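Side-chain contacts in chitinase (Chromobacterium violaceum, PDB 4TXG), which probably binds chitin and hydrolyses its glycosidic bonds, as a member of glycoside hydrolase family 18: residues G144-A149 / Y363-A368; R153-G158 / L389-V394; A590-N595 / N634-P639; V600-L605 / T627-L632. All coordinates share one frame; numbering follows the deposited sequence.

Contact 1: G144-A149 / Y363-A368; sequences GAEQLA and YYQITA
Glu146 reaches toward Gln365, and its path explains the bond that forms. From CB the chain leaves with CG anti to the backbone N (chi1 -165°). Both side chains, extended beyond CG, come from opposite directions across the 11.0 Å between the CA atoms of Glu146 and Gln365. Glu146 CG is still 4.4 Å from Gln365 NE2, while Glu146 CD comes to 3.3 Å of it. Both carboxylate oxygens then share that one nitrogen: Gln365 NE2 lies 3.2 Å from each of Glu146 OE1 and Glu146 OE2. It stands above the carboxylate plane, displaced from directly over CD, the amide plane being turned 84° from it. Bent N-H...O geometry, 141° at OE1 and similar at OE2, marks both bonds as weak. The stronger partners lie outside: Arg155 NE forms a salt bridge with OE2 from the other side of the carboxylate plane, His185 NE2 bonds OE1, and Tyr140 OH is bonded to Gln365 NE2. The loop before strand 155-161 thereby joins the start of strand 365-371, at the N-terminal end of the TIM barrel. The arginine would probably favour an ionised, buried Glu146, with the glutamine adding a softer, neutral donor.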
# COMPACT_ATOMS: atom_id res chain seq x y z
N GLY A 144 0.58 22.06 3.06
CA GLY A 144 0.04 20.77 2.64
C GLY A 144 0.19 19.59 3.59
O GLY A 144 -0.31 18.50 3.29
N ALA A 145 0.88 19.76 4.71
CA ALA A 145 1.02 18.68 5.68
C ALA A 145 -0.32 18.44 6.36
O ALA A 145 -1.09 19.38 6.56
CB ALA A 145 2.09 18.99 6.72
N GLU A 146 -0.60 17.19 6.73
CA GLU A 146 -1.90 16.84 7.28
C GLU A 146 -2.04 17.22 8.75
O GLU A 146 -1.11 17.06 9.55
CB GLU A 146 -2.16 15.33 7.09
CG GLU A 146 -3.62 14.95 7.29
CD GLU A 146 -3.96 13.55 6.80
OE1 GLU A 146 -5.00 13.02 7.25
OE2 GLU A 146 -3.22 12.99 5.96
N GLN A 147 -3.19 17.77 9.11
CA GLN A 147 -3.52 17.97 10.52
C GLN A 147 -3.87 16.62 11.11
O GLN A 147 -4.92 16.05 10.79
CB GLN A 147 -4.70 18.94 10.67
CG GLN A 147 -4.47 20.30 10.03
CD GLN A 147 -5.68 21.20 10.22
OE1 GLN A 147 -6.22 21.31 11.32
NE2 GLN A 147 -6.13 21.83 9.14
N LEU A 148 -2.99 16.09 11.96
CA LEU A 148 -3.16 14.72 12.46
C LEU A 148 -3.71 14.65 13.88
O LEU A 148 -3.40 15.49 14.73
CB LEU A 148 -1.83 13.95 12.39
CG LEU A 148 -1.26 13.63 11.01
CD1 LEU A 148 0.06 12.87 11.16
CD2 LEU A 148 -2.24 12.80 10.14
N ALA A 149 -4.55 13.65 14.12
CA ALA A 149 -5.18 13.43 15.41
C ALA A 149 -4.17 13.12 16.51
O ALA A 149 -3.06 12.66 16.25
CB ALA A 149 -6.20 12.30 15.30
N TYR A 363 -13.55 18.19 3.53
CA TYR A 363 -12.67 17.52 2.58
C TYR A 363 -12.84 16.00 2.59
O TYR A 363 -13.05 15.40 3.65
CB TYR A 363 -11.22 17.90 2.88
CG TYR A 363 -10.26 17.40 1.85
CD1 TYR A 363 -10.19 18.01 0.61
CD2 TYR A 363 -9.46 16.30 2.10
CE1 TYR A 363 -9.32 17.55 -0.35
CE2 TYR A 363 -8.59 15.83 1.14
CZ TYR A 363 -8.52 16.47 -0.08
OH TYR A 363 -7.67 16.02 -1.05
N TYR A 364 -12.72 15.38 1.42
CA TYR A 364 -12.75 13.92 1.30
C TYR A 364 -11.44 13.40 0.73
O TYR A 364 -11.01 13.82 -0.34
CB TYR A 364 -13.91 13.45 0.41
CG TYR A 364 -15.28 13.88 0.91
CD1 TYR A 364 -15.82 13.34 2.07
CD2 TYR A 364 -16.02 14.84 0.22
CE1 TYR A 364 -17.07 13.73 2.53
CE2 TYR A 364 -17.27 15.25 0.68
CZ TYR A 364 -17.79 14.69 1.83
OH TYR A 364 -19.03 15.09 2.29
N GLN A 365 -10.81 12.48 1.46
CA GLN A 365 -9.53 11.93 1.03
C GLN A 365 -9.71 10.71 0.12
O GLN A 365 -10.66 9.95 0.26
CB GLN A 365 -8.68 11.54 2.26
CG GLN A 365 -8.05 12.74 2.99
CD GLN A 365 -7.17 12.34 4.17
OE1 GLN A 365 -7.58 11.54 5.01
NE2 GLN A 365 -5.95 12.88 4.22
N ILE A 366 -8.80 10.56 -0.84
CA ILE A 366 -8.68 9.29 -1.56
C ILE A 366 -7.34 8.67 -1.25
O ILE A 366 -6.30 9.30 -1.44
CB ILE A 366 -8.78 9.46 -3.08
CG1 ILE A 366 -10.03 10.23 -3.44
CG2 ILE A 366 -8.76 8.08 -3.77
CD1 ILE A 366 -10.18 10.42 -4.91
N THR A 367 -7.36 7.45 -0.74
CA THR A 367 -6.12 6.74 -0.51
C THR A 367 -6.16 5.41 -1.27
O THR A 367 -7.18 5.03 -1.83
CB THR A 367 -5.88 6.52 1.00
OG1 THR A 367 -6.84 5.61 1.53
CG2 THR A 367 -5.99 7.85 1.74
N ALA A 368 -5.03 4.72 -1.30
CA ALA A 368 -4.99 3.41 -1.91
C ALA A 368 -4.03 2.51 -1.17
O ALA A 368 -2.99 2.95 -0.72
CB ALA A 368 -4.60 3.50 -3.40

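Contact 2: R153-G158 / L389-V394; sequences RRRIIG and LDFVNV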
# COMPACT_ATOMS: atom_id res chain seq x y z
N ARG A 153 3.03 12.98 15.11
CA ARG A 153 3.89 13.43 14.01
C ARG A 153 3.71 12.58 12.75
O ARG A 153 4.04 13.02 11.64
CB ARG A 153 5.35 13.38 14.48
CG ARG A 153 6.43 13.72 13.44
CD ARG A 153 7.81 13.83 14.10
NE ARG A 153 8.21 12.60 14.81
CZ ARG A 153 8.09 12.42 16.12
NH1 ARG A 153 7.59 13.37 16.89
NH2 ARG A 153 8.49 11.27 16.67
N ARG A 154 3.21 11.36 12.92
CA ARG A 154 3.08 10.40 11.83
C ARG A 154 1.67 9.87 11.73
O ARG A 154 0.99 9.73 12.75
CB ARG A 154 4.02 9.21 12.02
CG ARG A 154 5.47 9.59 12.24
CD ARG A 154 6.15 10.07 10.96
NE ARG A 154 7.45 10.67 11.29
CZ ARG A 154 8.00 11.68 10.64
NH1 ARG A 154 7.39 12.18 9.55
NH2 ARG A 154 9.15 12.18 11.07
N ARG A 155 1.22 9.52 10.53
CA ARG A 155 -0.03 8.79 10.42
C ARG A 155 0.13 7.44 11.11
O ARG A 155 1.20 6.83 11.05
CB ARG A 155 -0.45 8.60 8.97
CG ARG A 155 -0.67 9.90 8.23
CD ARG A 155 -1.38 9.66 6.91
NE ARG A 155 -1.42 10.89 6.12
CZ ARG A 155 -0.44 11.26 5.30
NH1 ARG A 155 0.63 10.48 5.17
NH2 ARG A 155 -0.54 12.40 4.62
N ILE A 156 -0.93 7.00 11.77
CA ILE A 156 -1.01 5.69 12.38
C ILE A 156 -2.36 5.15 11.94
O ILE A 156 -3.41 5.53 12.46
CB ILE A 156 -0.90 5.75 13.92
CG1 ILE A 156 0.44 6.37 14.32
CG2 ILE A 156 -1.06 4.35 14.53
CD1 ILE A 156 0.57 6.64 15.83
N ILE A 157 -2.31 4.30 10.92
CA ILE A 157 -3.51 3.88 10.21
C ILE A 157 -3.82 2.42 10.48
O ILE A 157 -3.05 1.55 10.10
CB ILE A 157 -3.34 4.09 8.70
CG1 ILE A 157 -2.97 5.55 8.40
CG2 ILE A 157 -4.59 3.68 7.93
CD1 ILE A 157 -1.99 5.68 7.23
N GLY A 158 -4.95 2.16 11.12
CA GLY A 158 -5.29 0.79 11.45
C GLY A 158 -6.43 0.27 10.60
O GLY A 158 -7.45 0.95 10.44
N LEU A 389 -3.82 10.69 -5.40
CA LEU A 389 -4.02 10.11 -4.08
C LEU A 389 -3.52 11.01 -2.96
O LEU A 389 -2.37 11.46 -2.96
CB LEU A 389 -3.31 8.75 -3.99
CG LEU A 389 -3.78 7.75 -5.04
CD1 LEU A 389 -2.91 6.50 -5.03
CD2 LEU A 389 -5.24 7.39 -4.77
N ASP A 390 -4.38 11.26 -1.98
CA ASP A 390 -3.94 12.01 -0.81
C ASP A 390 -2.74 11.33 -0.16
O ASP A 390 -1.79 12.00 0.25
CB ASP A 390 -5.08 12.15 0.19
CG ASP A 390 -6.11 13.13 -0.28
OD1 ASP A 390 -5.96 14.34 0.02
OD2 ASP A 390 -7.04 12.71 -0.99
N PHE A 391 -2.80 10.01 -0.05
CA PHE A 391 -1.61 9.24 0.33
C PHE A 391 -1.79 7.78 -0.03
O PHE A 391 -2.90 7.34 -0.37
CB PHE A 391 -1.27 9.41 1.83
CG PHE A 391 -2.38 9.04 2.79
CD1 PHE A 391 -2.60 7.72 3.14
CD2 PHE A 391 -3.14 10.04 3.40
CE1 PHE A 391 -3.59 7.39 4.07
CE2 PHE A 391 -4.14 9.71 4.31
CZ PHE A 391 -4.36 8.38 4.65
N VAL A 392 -0.69 7.03 0.01
CA VAL A 392 -0.77 5.59 -0.22
C VAL A 392 -0.44 4.84 1.05
O VAL A 392 0.31 5.33 1.88
CB VAL A 392 0.17 5.11 -1.35
CG1 VAL A 392 -0.27 5.72 -2.69
CG2 VAL A 392 1.63 5.44 -1.06
N ASN A 393 -1.03 3.65 1.19
CA ASN A 393 -0.69 2.71 2.25
C ASN A 393 0.01 1.55 1.60
O ASN A 393 -0.63 0.74 0.92
CB ASN A 393 -1.95 2.25 2.98
CG ASN A 393 -2.68 3.40 3.65
OD1 ASN A 393 -2.06 4.23 4.30
ND2 ASN A 393 -3.99 3.47 3.45
N VAL A 394 1.32 1.47 1.77
CA VAL A 394 2.10 0.49 1.03
C VAL A 394 2.01 -0.86 1.74
O VAL A 394 2.30 -0.95 2.93
CB VAL A 394 3.58 0.90 0.89
CG1 VAL A 394 4.35 -0.19 0.13
CG2 VAL A 394 3.69 2.27 0.17
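Arg155 lies over one face of Phe391, joining strands 155-158 and 391-394 across the interior of the TIM barrel. Arg155 NE is 3.3 Å from Phe391 CD2, and the guanidinium plane is tilted 27° from the ring plane, a stacked cation-pi arrangement. Behind it the aliphatic part contributes a CH-pi contact, with Arg155 CD 3.9 Å from the Phe391 ring centroid. Ile157 CD1 approaches the same ring obliquely, 3.9 Å from Phe391 CE1. That methyl also touches the amide oxygen of the next inward-pointing residue, 3.3 Å from Asn393 OD1. Further out, the strand axes pass 10.3 Å apart, so these two strands are not paired and side chains alone span the gap. Phe391 CG sits between the backbone N and the carbonyl carbon (chi1 57°), which presents the ring to the arginine. The polar end of Arg155 is fixed by a salt bridge from NE to Glu146 and a hydrogen bond from NH1 to Ser455 O, while Asn458 packs on Ile157, Phe391 and Asn393. A buried cation is thus accommodated by splitting its needs: oxygens take N-H groups of NE and NH1, and the aromatic ring covers one flat side.

Contact 3: A590-N595 / N634-P639; sequences AWIDAN and NTFSQP
Phe636 and Ile592 meet because of how each side chain leaves its helix. In Phe636, CG lies beside the backbone N and anti to the carbonyl carbon (chi1 -64°), which carries the ring toward helix 582-594. In Ile592 it is CG2 that stands anti to the backbone N, and this methyl touches the ring obliquely, 3.7 Å from Phe636 CZ; Ile592 CB follows at 3.9 Å from CZ. The other branch, ending in CD1, leads away from Phe636.

Asp593 has an unstaggered first torsion (chi1 -106°) and slides past the ring in the opposite direction. Its OD2 lies at the ring edge, near the ring plane, 3.8 Å from Phe636 CD1, and the carboxylate is turned 72° from that plane. Thr635 CG2 adds a looser contact, 4.2 Å from Asp593 OD2, while its hydroxyl is engaged within its own helix, with Leu631 O.

The carboxylate has stronger partners in salt bridges, OD2 with Arg153 and OD1 with Arg154. Arg154 and Val600 also pack on Phe636. Within segment 590-595, Asn595 ND2 bonds Trp591 O at 3.1 Å, reaching it from the opposite plane face to Asn595 N.

The contact brings together the C-terminal ends of two helices on the outside of the barrel. No hydrogen bond crosses it: an aliphatic group packs on the ring, and the acid, its charge probably balanced by two arginines, lies at the ring's edge, where the C-H groups are probably the more favourable side for an anion.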
# COMPACT_ATOMS: atom_id res chain seq x y z
N ALA A 590 11.93 3.75 14.03
CA ALA A 590 13.10 4.62 13.94
C ALA A 590 13.35 5.02 12.49
O ALA A 590 13.66 6.17 12.19
CB ALA A 590 14.33 3.94 14.53
N TRP A 591 13.19 4.04 11.60
CA TRP A 591 13.38 4.23 10.16
C TRP A 591 12.35 5.21 9.58
O TRP A 591 12.68 6.04 8.74
CB TRP A 591 13.33 2.87 9.47
CG TRP A 591 13.40 2.89 7.96
CD1 TRP A 591 14.51 2.79 7.18
CD2 TRP A 591 12.29 3.01 7.07
NE1 TRP A 591 14.16 2.84 5.85
CE2 TRP A 591 12.80 2.98 5.75
CE3 TRP A 591 10.90 3.13 7.25
CZ2 TRP A 591 11.98 3.07 4.63
CZ3 TRP A 591 10.09 3.22 6.14
CH2 TRP A 591 10.63 3.20 4.84
N ILE A 592 11.11 5.11 10.05
CA ILE A 592 10.04 6.03 9.67
C ILE A 592 10.40 7.46 10.05
O ILE A 592 10.30 8.39 9.24
CB ILE A 592 8.68 5.65 10.36
CG1 ILE A 592 8.12 4.35 9.77
CG2 ILE A 592 7.67 6.79 10.24
CD1 ILE A 592 7.58 4.48 8.35
N ASP A 593 10.83 7.64 11.30
CA ASP A 593 11.12 8.98 11.78
C ASP A 593 12.34 9.57 11.08
O ASP A 593 12.33 10.73 10.71
CB ASP A 593 11.33 9.00 13.29
CG ASP A 593 10.14 9.60 14.05
OD1 ASP A 593 9.30 10.31 13.44
OD2 ASP A 593 10.05 9.36 15.28
N ALA A 594 13.37 8.76 10.90
CA ALA A 594 14.61 9.25 10.30
C ALA A 594 14.44 9.64 8.83
O ALA A 594 15.08 10.58 8.35
CB ALA A 594 15.72 8.19 10.45
N ASN A 595 13.55 8.94 8.12
CA ASN A 595 13.24 9.26 6.73
C ASN A 595 12.07 10.23 6.57
O ASN A 595 11.68 10.54 5.45
CB ASN A 595 12.95 7.98 5.95
CG ASN A 595 14.21 7.23 5.58
OD1 ASN A 595 14.93 7.65 4.68
ND2 ASN A 595 14.49 6.13 6.28
N ASN A 634 3.41 6.14 21.10
CA ASN A 634 4.31 6.76 22.08
C ASN A 634 5.58 7.28 21.41
O ASN A 634 6.14 8.29 21.83
CB ASN A 634 4.66 5.76 23.18
CG ASN A 634 3.50 5.51 24.13
OD1 ASN A 634 2.67 6.40 24.36
ND2 ASN A 634 3.42 4.30 24.68
N THR A 635 6.03 6.58 20.38
CA THR A 635 7.19 7.00 19.62
C THR A 635 6.89 8.25 18.79
O THR A 635 7.68 9.20 18.78
CB THR A 635 7.68 5.88 18.70
OG1 THR A 635 7.97 4.72 19.49
CG2 THR A 635 8.92 6.30 17.93
N PHE A 636 5.74 8.27 18.12
CA PHE A 636 5.44 9.33 17.16
C PHE A 636 4.74 10.58 17.74
O PHE A 636 4.55 11.56 17.03
CB PHE A 636 4.58 8.77 16.02
CG PHE A 636 5.28 7.71 15.19
CD1 PHE A 636 6.66 7.69 15.07
CD2 PHE A 636 4.53 6.75 14.51
CE1 PHE A 636 7.30 6.73 14.29
CE2 PHE A 636 5.15 5.78 13.73
CZ PHE A 636 6.55 5.77 13.62
N SER A 637 4.36 10.55 19.02
CA SER A 637 3.70 11.70 19.65
C SER A 637 4.63 12.44 20.63
O SER A 637 4.22 13.40 21.31
CB SER A 637 2.43 11.27 20.38
OG SER A 637 2.74 10.39 21.45
N GLN A 638 5.87 11.98 20.70
CA GLN A 638 6.91 12.60 21.51
C GLN A 638 8.09 12.94 20.59
O GLN A 638 8.17 12.42 19.49
CB GLN A 638 7.34 11.67 22.65
CG GLN A 638 6.22 11.36 23.65
CD GLN A 638 5.74 12.61 24.40
OE1 GLN A 638 6.47 13.59 24.55
NE2 GLN A 638 4.49 12.56 24.87
N PRO A 639 9.01 13.82 21.03
CA PRO A 639 10.13 14.17 20.15
C PRO A 639 10.91 12.95 19.66
O PRO A 639 11.03 11.97 20.39
CB PRO A 639 11.00 15.06 21.04
CG PRO A 639 10.01 15.72 21.95
CD PRO A 639 8.98 14.65 22.25

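Contact 4: V600-L605 / T627-L632; sequences VMFWEL and TLTSLL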
# COMPACT_ATOMS: atom_id res chain seq x y z
N VAL A 600 2.65 5.06 9.31
CA VAL A 600 2.63 3.61 9.37
C VAL A 600 1.18 3.13 9.28
O VAL A 600 0.29 3.73 9.89
CB VAL A 600 3.28 3.08 10.68
CG1 VAL A 600 3.13 1.57 10.78
CG2 VAL A 600 4.76 3.47 10.76
N MET A 601 0.96 2.07 8.50
CA MET A 601 -0.34 1.44 8.39
C MET A 601 -0.17 0.02 8.95
O MET A 601 0.92 -0.53 8.88
CB MET A 601 -0.81 1.45 6.93
CG MET A 601 -2.02 0.59 6.61
SD MET A 601 -1.51 -1.12 6.27
CE MET A 601 -0.91 -0.96 4.58
N PHE A 602 -1.22 -0.57 9.52
CA PHE A 602 -1.10 -1.97 9.92
C PHE A 602 -2.38 -2.75 9.65
O PHE A 602 -3.49 -2.22 9.74
CB PHE A 602 -0.68 -2.08 11.40
CG PHE A 602 -1.51 -1.26 12.34
CD1 PHE A 602 -2.66 -1.79 12.90
CD2 PHE A 602 -1.15 0.03 12.67
CE1 PHE A 602 -3.43 -1.05 13.78
CE2 PHE A 602 -1.92 0.78 13.55
CZ PHE A 602 -3.06 0.24 14.10
N TRP A 603 -2.18 -4.01 9.27
CA TRP A 603 -3.25 -4.99 9.15
C TRP A 603 -3.00 -6.05 10.21
O TRP A 603 -1.93 -6.65 10.18
CB TRP A 603 -3.24 -5.63 7.76
CG TRP A 603 -4.32 -6.64 7.59
CD1 TRP A 603 -4.33 -7.92 8.08
CD2 TRP A 603 -5.56 -6.44 6.93
NE1 TRP A 603 -5.52 -8.53 7.76
CE2 TRP A 603 -6.29 -7.65 7.04
CE3 TRP A 603 -6.14 -5.37 6.24
CZ2 TRP A 603 -7.56 -7.81 6.50
CZ3 TRP A 603 -7.40 -5.53 5.70
CH2 TRP A 603 -8.10 -6.74 5.83
N GLU A 604 -3.91 -6.30 11.15
CA GLU A 604 -5.17 -5.59 11.37
C GLU A 604 -5.26 -5.30 12.87
O GLU A 604 -4.52 -5.88 13.66
CB GLU A 604 -6.37 -6.44 10.93
CG GLU A 604 -6.36 -7.82 11.61
CD GLU A 604 -7.60 -8.64 11.37
OE1 GLU A 604 -7.52 -9.65 10.61
OE2 GLU A 604 -8.66 -8.31 11.94
N LEU A 605 -6.18 -4.42 13.26
CA LEU A 605 -6.30 -4.01 14.65
C LEU A 605 -6.45 -5.19 15.62
O LEU A 605 -5.84 -5.22 16.69
CB LEU A 605 -7.47 -3.04 14.81
CG LEU A 605 -7.14 -1.62 14.34
CD1 LEU A 605 -8.42 -0.86 13.96
CD2 LEU A 605 -6.40 -0.88 15.44
N THR A 627 -0.41 -3.25 22.45
CA THR A 627 1.03 -3.04 22.68
C THR A 627 1.76 -2.41 21.49
O THR A 627 2.49 -1.42 21.65
CB THR A 627 1.72 -4.36 23.05
OG1 THR A 627 1.25 -4.78 24.34
CG2 THR A 627 3.24 -4.19 23.11
N LEU A 628 1.56 -2.94 20.29
CA LEU A 628 2.31 -2.44 19.14
C LEU A 628 1.83 -1.04 18.70
O LEU A 628 2.64 -0.16 18.40
CB LEU A 628 2.22 -3.42 17.97
CG LEU A 628 2.75 -4.82 18.26
CD1 LEU A 628 2.71 -5.67 16.99
CD2 LEU A 628 4.17 -4.78 18.84
N THR A 629 0.53 -0.83 18.69
CA THR A 629 -0.00 0.49 18.36
C THR A 629 0.42 1.51 19.42
O THR A 629 0.70 2.66 19.10
CB THR A 629 -1.53 0.44 18.21
OG1 THR A 629 -1.84 -0.38 17.08
CG2 THR A 629 -2.10 1.83 17.99
N SER A 630 0.47 1.09 20.68
CA SER A 630 0.90 1.98 21.75
C SER A 630 2.36 2.38 21.60
O SER A 630 2.75 3.52 21.87
CB SER A 630 0.67 1.34 23.13
OG SER A 630 -0.72 1.21 23.40
N LEU A 631 3.18 1.42 21.16
CA LEU A 631 4.59 1.70 20.91
C LEU A 631 4.73 2.69 19.77
O LEU A 631 5.51 3.64 19.86
CB LEU A 631 5.35 0.41 20.60
CG LEU A 631 6.82 0.56 20.18
CD1 LEU A 631 7.64 1.26 21.26
CD2 LEU A 631 7.41 -0.82 19.87
N LEU A 632 3.98 2.47 18.69
CA LEU A 632 4.01 3.41 17.56
C LEU A 632 3.57 4.82 18.01
O LEU A 632 4.24 5.82 17.72
CB LEU A 632 3.10 2.92 16.43
CG LEU A 632 3.58 1.72 15.63
CD1 LEU A 632 2.47 1.22 14.71
CD2 LEU A 632 4.83 2.09 14.82
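The Phe602 ring meets Thr629 and Leu632 obliquely, in the strand-against-helix packing of a TIM barrel. Tyr463 stacks on the ring, and Leu605 CD2 lies at its edge, in plane. A second flat group, the Trp603 indole, carries Glu604 CB over one face, and the peptide bond between these two residues is cis. Such a cis peptide after the tryptophan closing the last barrel strand is known from other family 18 chitinases, consistent with Trp603 lining the substrate cleft.

Strand 600-603 and helix 627-632 run antiparallel, at 178°, with their axes 11.1 Å apart. Val600 and Phe602, two residues apart on the strand, both point toward the helix, where Thr629 and Leu632, nearly one turn apart, receive them. Leu632 CD1 bridges the pair: it lies 4.0 Å from Val600 CG1, the two side chains crossing at about a right angle, and 4.3 Å from Phe602 CD2. In Thr629, OG1 is anti to the carbonyl carbon (chi1 -65°), which turns the hydroxyl toward the strand. There it is hydrogen-bonded to Tyr463 OH, so the one polar group is satisfied by the tyrosine that stacks on the phenylalanine. Thr629 OG1 also touches the far corner of that ring, 3.3 Å from Phe602 CZ.

From the N terminus, 144-149 and then 153-158 come first, and their partners follow in the same order: 363-368 closes contact 1 and 389-394 closes contact 2, so these two long loops cross. Much later, 590-595 opens contact 3; before it closes at 634-639, contact 4 opens at 600-605 and closes at 627-632, entirely within it. Contacts 1 and 2 adjoin at the N-terminal end of the barrel, on neighbouring strands 365-371 and 391-395. Contact 2 is tied to contact 4 by backbone hydrogen bonds between strands 155-161 and 599-603, and to contact 3 by Arg153 N to Phe636 O. Contacts 3 and 4 share helix 627-636 and meet at Val600, joining the barrel's outer side to surrounding helices.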